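Local structure of isomaltodextranase (Arthrobacter globiformis, 5AWO) at residues Lys140-Leu143 against Asp147-Ile150; Ser177-Tyr182 against Leu230-Glu235. The protein hydrolyses alpha-1,6-glucosidic linkages in dextran-like polysaccharides, releasing isomaltose units one after another from the non-reducing chain ends. All blocks are in the same frame, centred on the assembly; numbering follows the deposited sequence.

Both contacts belong to the (beta/alpha)8 barrel domain of this family 27 glycoside hydrolase. Contact 1 is a small hairpin inserted after barrel strand 120-124, and contact 2 joins helices 179-192 and 223-237. Their centres lie about 14 Å apart, and they meet directly: Val142 CG1 is 3.6 Å from Glu181 CB, and Val148 CG1 is 3.3 Å from Ser177 O, so the valine side of the hairpin rests on the start of helix 179-192. Contact 1 is remote from the catalytic residues. Contact 2 comes closer, with the side chain of Glu235 about 12 Å from that of Asp262, the probable proton donor.

Contact 1. Residues Lys140-Leu143 against Asp147-Ile150; sequences KTVL and DVKI
The flat group at the centre of this contact is the Thr141-Val142 peptide, and Ile150 CD1 sits over one of its faces, 3.8 Å from Thr141 C. At the edge of the same peptide, Val142 N donates to Val148 O (2.9 Å). The two segments form a short antiparallel beta hairpin, in which Thr141 and Lys149 make a non-hydrogen-bonded pair with their CA atoms 4.1 Å apart. The flanking bonds differ in geometry. Val142 N meets the Val148 carbonyl almost end-on, with a C=O...N angle of 173°, whereas Ile150 N reaches Lys140 O (3.0 Å) from 39° out of the carbonyl plane. Each acceptor also receives a CA-H...O contact, Val148 O from Thr141 CA at 3.2 Å and Lys140 O from Lys149 CA.

A chi2 of -51° folds the end of Ile150 back toward the neighbouring strand, which explains how CD1 gains the peptide face while CG1 packs on Lys140 CB. An alanine here is likely to take away the CD1 contact with that peptide face and open a gap beside Tyr182 and Ala134, which also touch the isoleucine. The charged ends turn to other partners: Lys140 NZ bonds to Thr90 OG1 and Thr91 O, and Lys149 NZ forms a salt bridge with Asp152. Val142 and Val148 run side by side, pointing the same way, and both touch Leu153. Their closest carbons are Val142 CG2 and Val148 CG1, 3.7 Å apart.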
loop_
_atom_site.group_PDB
_atom_site.type_symbol
_atom_site.label_atom_id
_atom_site.label_comp_id
_atom_site.label_asym_id
_atom_site.label_seq_id
_atom_site.Cartn_x
_atom_site.Cartn_y
_atom_site.Cartn_z
ATOM N N LYS A 140 -0.304 -32.725 -18.973
ATOM C CA LYS A 140 -0.151 -31.823 -17.849
ATOM C C LYS A 140 -1.337 -31.931 -16.916
ATOM O O LYS A 140 -2.481 -31.896 -17.343
ATOM C CB LYS A 140 0.051 -30.400 -18.344
ATOM C CG LYS A 140 1.272 -30.279 -19.244
ATOM C CD LYS A 140 1.539 -28.849 -19.626
ATOM C CE LYS A 140 2.729 -28.677 -20.563
ATOM N NZ LYS A 140 4.011 -28.613 -19.845
ATOM N N THR A 141 -1.042 -32.020 -15.629
ATOM C CA THR A 141 -2.050 -32.211 -14.603
ATOM C C THR A 141 -1.782 -31.296 -13.424
ATOM O O THR A 141 -0.662 -30.825 -13.220
ATOM C CB THR A 141 -2.093 -33.679 -14.109
ATOM O OG1 THR A 141 -0.792 -34.069 -13.665
ATOM C CG2 THR A 141 -2.501 -34.602 -15.216
ATOM N N VAL A 142 -2.816 -31.067 -12.642
ATOM C CA VAL A 142 -2.728 -30.147 -11.500
ATOM C C VAL A 142 -1.788 -30.719 -10.436
ATOM O O VAL A 142 -1.845 -31.920 -10.126
ATOM C CB VAL A 142 -4.134 -29.864 -10.928
ATOM C CG1 VAL A 142 -4.058 -29.102 -9.601
ATOM C CG2 VAL A 142 -4.970 -29.103 -11.944
ATOM N N LEU A 143 -0.934 -29.861 -9.862
ATOM C CA LEU A 143 -0.048 -30.220 -8.757
ATOM C C LEU A 143 -0.844 -30.877 -7.628
ATOM O O LEU A 143 -1.805 -30.314 -7.130
ATOM C CB LEU A 143 0.603 -28.957 -8.210
ATOM C CG LEU A 143 1.648 -29.233 -7.135
ATOM C CD1 LEU A 143 2.847 -29.998 -7.655
ATOM C CD2 LEU A 143 2.075 -27.927 -6.486
ATOM N N ASP A 147 -5.550 -36.495 -11.116
ATOM C CA ASP A 147 -6.867 -36.713 -11.698
ATOM C C ASP A 147 -7.421 -35.524 -12.493
ATOM O O ASP A 147 -8.456 -35.649 -13.136
ATOM C CB ASP A 147 -7.853 -37.134 -10.613
ATOM C CG ASP A 147 -8.010 -36.072 -9.503
ATOM O OD1 ASP A 147 -6.989 -35.482 -9.076
ATOM O OD2 ASP A 147 -9.149 -35.848 -9.021
ATOM N N VAL A 148 -6.787 -34.354 -12.393
ATOM C CA VAL A 148 -7.280 -33.153 -13.075
ATOM C C VAL A 148 -6.247 -32.706 -14.107
ATOM O O VAL A 148 -5.165 -32.238 -13.757
ATOM C CB VAL A 148 -7.566 -32.008 -12.096
ATOM C CG1 VAL A 148 -8.165 -30.802 -12.828
ATOM C CG2 VAL A 148 -8.513 -32.462 -10.991
ATOM N N LYS A 149 -6.562 -32.844 -15.389
ATOM C CA LYS A 149 -5.712 -32.289 -16.442
ATOM C C LYS A 149 -5.840 -30.768 -16.404
ATOM O O LYS A 149 -6.877 -30.243 -16.015
ATOM C CB LYS A 149 -6.158 -32.784 -17.808
ATOM C CG LYS A 149 -5.964 -34.288 -18.012
ATOM C CD LYS A 149 -6.610 -34.772 -19.295
ATOM C CE LYS A 149 -8.110 -34.513 -19.322
ATOM N NZ LYS A 149 -8.840 -35.139 -18.179
ATOM N N ILE A 150 -4.799 -30.075 -16.827
ATOM C CA ILE A 150 -4.896 -28.607 -16.949
ATOM C C ILE A 150 -6.074 -28.236 -17.847
ATOM O O ILE A 150 -6.791 -27.273 -17.593
ATOM C CB ILE A 150 -3.565 -28.014 -17.398
ATOM C CG1 ILE A 150 -2.446 -28.332 -16.399
ATOM C CG2 ILE A 150 -3.685 -26.501 -17.570
ATOM C CD1 ILE A 150 -2.772 -28.001 -14.966
#

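Contact 2. Residues Ser177-Tyr182 against Leu230-Glu235; sequences SGAKEY and LSWINE
Lys180 lies across one face of the Trp232 indole, and this is the tight part of the contact. Lys180 CG stands 3.6 Å from the centroid of the five-membered ring of Trp232, only 9° off the ring normal, a CH-pi geometry. Lys180 CB lies over the same face, nearer the rim, and Lys180 CD comes within 3.5 Å of Trp232 NE1. With CG anti to the backbone N (chi1 -176°) and the chain extended beyond it, the methylenes pass obliquely over the ring before the amine emerges. Beside the benzene end, Ala179 CB touches Trp232 CH2 at 3.9 Å.

The pairing joins two helices on the outside of the (beta/alpha)8 barrel: 179-192, which opens after the N-cap Gly178, and 223-237. They lead into the adjacent parallel strands 197-200 and 242-245.

The amine end is looser and hydrated. Lys180 NZ and Glu235 OE1 form only a long salt bridge (3.9 Å), spanned by two waters that each accept from NZ and donate to OE1, which also receives Gln184 NE2. A third water, in the indole plane at its edge, accepts from both Lys180 NZ (2.8 Å) and Trp232 NE1 (2.9 Å).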
loop_
_atom_site.group_PDB
_atom_site.type_symbol
_atom_site.label_atom_id
_atom_site.label_comp_id
_atom_site.label_asym_id
_atom_site.label_seq_id
_atom_site.Cartn_x
_atom_site.Cartn_y
_atom_site.Cartn_z
ATOM N N SER A 177 -13.124 -28.803 -10.342
ATOM C CA SER A 177 -12.276 -29.561 -9.427
ATOM C C SER A 177 -10.816 -29.331 -9.786
ATOM O O SER A 177 -10.453 -29.304 -10.960
ATOM C CB SER A 177 -12.592 -31.056 -9.506
ATOM O OG SER A 177 -12.016 -31.739 -8.423
ATOM N N GLY A 178 -9.986 -29.142 -8.769
ATOM C CA GLY A 178 -8.560 -28.907 -8.961
ATOM C C GLY A 178 -8.169 -27.434 -8.994
ATOM O O GLY A 178 -6.975 -27.133 -8.953
ATOM N N ALA A 179 -9.147 -26.534 -9.044
ATOM C CA ALA A 179 -8.843 -25.104 -9.208
ATOM C C ALA A 179 -8.022 -24.560 -8.051
ATOM O O ALA A 179 -7.021 -23.855 -8.274
ATOM C CB ALA A 179 -10.116 -24.317 -9.368
ATOM N N LYS A 180 -8.419 -24.852 -6.823
ATOM C CA LYS A 180 -7.674 -24.333 -5.672
ATOM C C LYS A 180 -6.230 -24.807 -5.688
ATOM O O LYS A 180 -5.293 -24.032 -5.455
ATOM C CB LYS A 180 -8.353 -24.699 -4.346
ATOM C CG LYS A 180 -7.682 -24.117 -3.099
ATOM C CD LYS A 180 -8.477 -24.395 -1.813
ATOM C CE LYS A 180 -7.822 -23.836 -0.552
ATOM N NZ LYS A 180 -8.745 -23.982 0.621
ATOM N N GLU A 181 -6.029 -26.098 -5.925
ATOM C CA GLU A 181 -4.698 -26.656 -5.938
ATOM C C GLU A 181 -3.852 -26.004 -7.036
ATOM O O GLU A 181 -2.672 -25.770 -6.856
ATOM C CB GLU A 181 -4.763 -28.189 -6.147
ATOM C CG GLU A 181 -5.344 -28.965 -4.958
ATOM C CD GLU A 181 -6.825 -29.216 -5.034
ATOM O OE1 GLU A 181 -7.572 -28.494 -5.743
ATOM O OE2 GLU A 181 -7.293 -30.183 -4.325
ATOM N N TYR A 182 -4.465 -25.753 -8.184
ATOM C CA TYR A 182 -3.754 -25.083 -9.293
ATOM C C TYR A 182 -3.333 -23.666 -8.883
ATOM O O TYR A 182 -2.156 -23.329 -8.979
ATOM C CB TYR A 182 -4.630 -25.038 -10.533
ATOM C CG TYR A 182 -4.004 -24.247 -11.643
ATOM C CD1 TYR A 182 -3.144 -24.838 -12.557
ATOM C CD2 TYR A 182 -4.279 -22.895 -11.789
ATOM C CE1 TYR A 182 -2.577 -24.109 -13.600
ATOM C CE2 TYR A 182 -3.715 -22.153 -12.830
ATOM C CZ TYR A 182 -2.856 -22.762 -13.712
ATOM O OH TYR A 182 -2.310 -22.060 -14.788
ATOM N N LEU A 230 -9.126 -14.555 -4.670
ATOM C CA LEU A 230 -8.245 -13.739 -3.826
ATOM C C LEU A 230 -7.899 -14.402 -2.511
ATOM O O LEU A 230 -6.757 -14.319 -2.066
ATOM C CB LEU A 230 -8.801 -12.347 -3.609
ATOM C CG LEU A 230 -8.841 -11.413 -4.817
ATOM C CD1 LEU A 230 -9.445 -10.086 -4.374
ATOM C CD2 LEU A 230 -7.478 -11.238 -5.482
ATOM N N SER A 231 -8.879 -15.106 -1.911
ATOM C CA SER A 231 -8.595 -15.784 -0.633
ATOM C C SER A 231 -7.568 -16.896 -0.803
ATOM O O SER A 231 -6.660 -17.065 0.010
ATOM C CB SER A 231 -9.860 -16.306 0.055
ATOM O OG SER A 231 -10.467 -17.403 -0.626
ATOM N N TRP A 232 -7.650 -17.602 -1.927
ATOM C CA TRP A 232 -6.684 -18.654 -2.193
ATOM C C TRP A 232 -5.264 -18.108 -2.349
ATOM O O TRP A 232 -4.280 -18.671 -1.866
ATOM C CB TRP A 232 -7.054 -19.386 -3.479
ATOM C CG TRP A 232 -8.297 -20.226 -3.421
ATOM C CD1 TRP A 232 -8.986 -20.622 -2.309
ATOM C CD2 TRP A 232 -8.994 -20.774 -4.542
ATOM N NE1 TRP A 232 -10.058 -21.408 -2.678
ATOM C CE2 TRP A 232 -10.076 -21.516 -4.043
ATOM C CE3 TRP A 232 -8.779 -20.740 -5.913
ATOM C CZ2 TRP A 232 -10.958 -22.199 -4.885
ATOM C CZ3 TRP A 232 -9.670 -21.408 -6.753
ATOM C CH2 TRP A 232 -10.730 -22.130 -6.226
ATOM N N ILE A 233 -5.161 -17.004 -3.090
ATOM C CA ILE A 233 -3.866 -16.347 -3.347
ATOM C C ILE A 233 -3.212 -15.854 -2.032
ATOM O O ILE A 233 -2.037 -16.089 -1.781
ATOM C CB ILE A 233 -4.063 -15.184 -4.350
ATOM C CG1 ILE A 233 -4.464 -15.718 -5.737
ATOM C CG2 ILE A 233 -2.827 -14.317 -4.450
ATOM C CD1 ILE A 233 -5.027 -14.665 -6.690
ATOM N N ASN A 234 -4.028 -15.194 -1.217
ATOM C CA ASN A 234 -3.602 -14.706 0.094
ATOM C C ASN A 234 -3.037 -15.855 0.933
ATOM O O ASN A 234 -1.911 -15.803 1.392
ATOM C CB ASN A 234 -4.818 -14.054 0.761
ATOM C CG ASN A 234 -4.600 -13.628 2.188
ATOM O OD1 ASN A 234 -3.499 -13.610 2.715
ATOM N ND2 ASN A 234 -5.714 -13.291 2.822
ATOM N N GLU A 235 -3.823 -16.915 1.084
ATOM C CA GLU A 235 -3.369 -18.043 1.875
ATOM C C GLU A 235 -2.055 -18.639 1.353
ATOM O O GLU A 235 -1.141 -18.949 2.119
ATOM C CB GLU A 235 -4.464 -19.114 1.919
ATOM C CG GLU A 235 -4.068 -20.349 2.730
ATOM C CD GLU A 235 -5.163 -21.406 2.812
ATOM O OE1 GLU A 235 -5.747 -21.757 1.773
ATOM O OE2 GLU A 235 -5.441 -21.900 3.931
HETATM O O HOH W 1 -7.110 -24.077 2.796
HETATM O O HOH W 2 -8.610 -21.274 1.091
HETATM O O HOH W 3 -10.995 -22.535 -0.191
#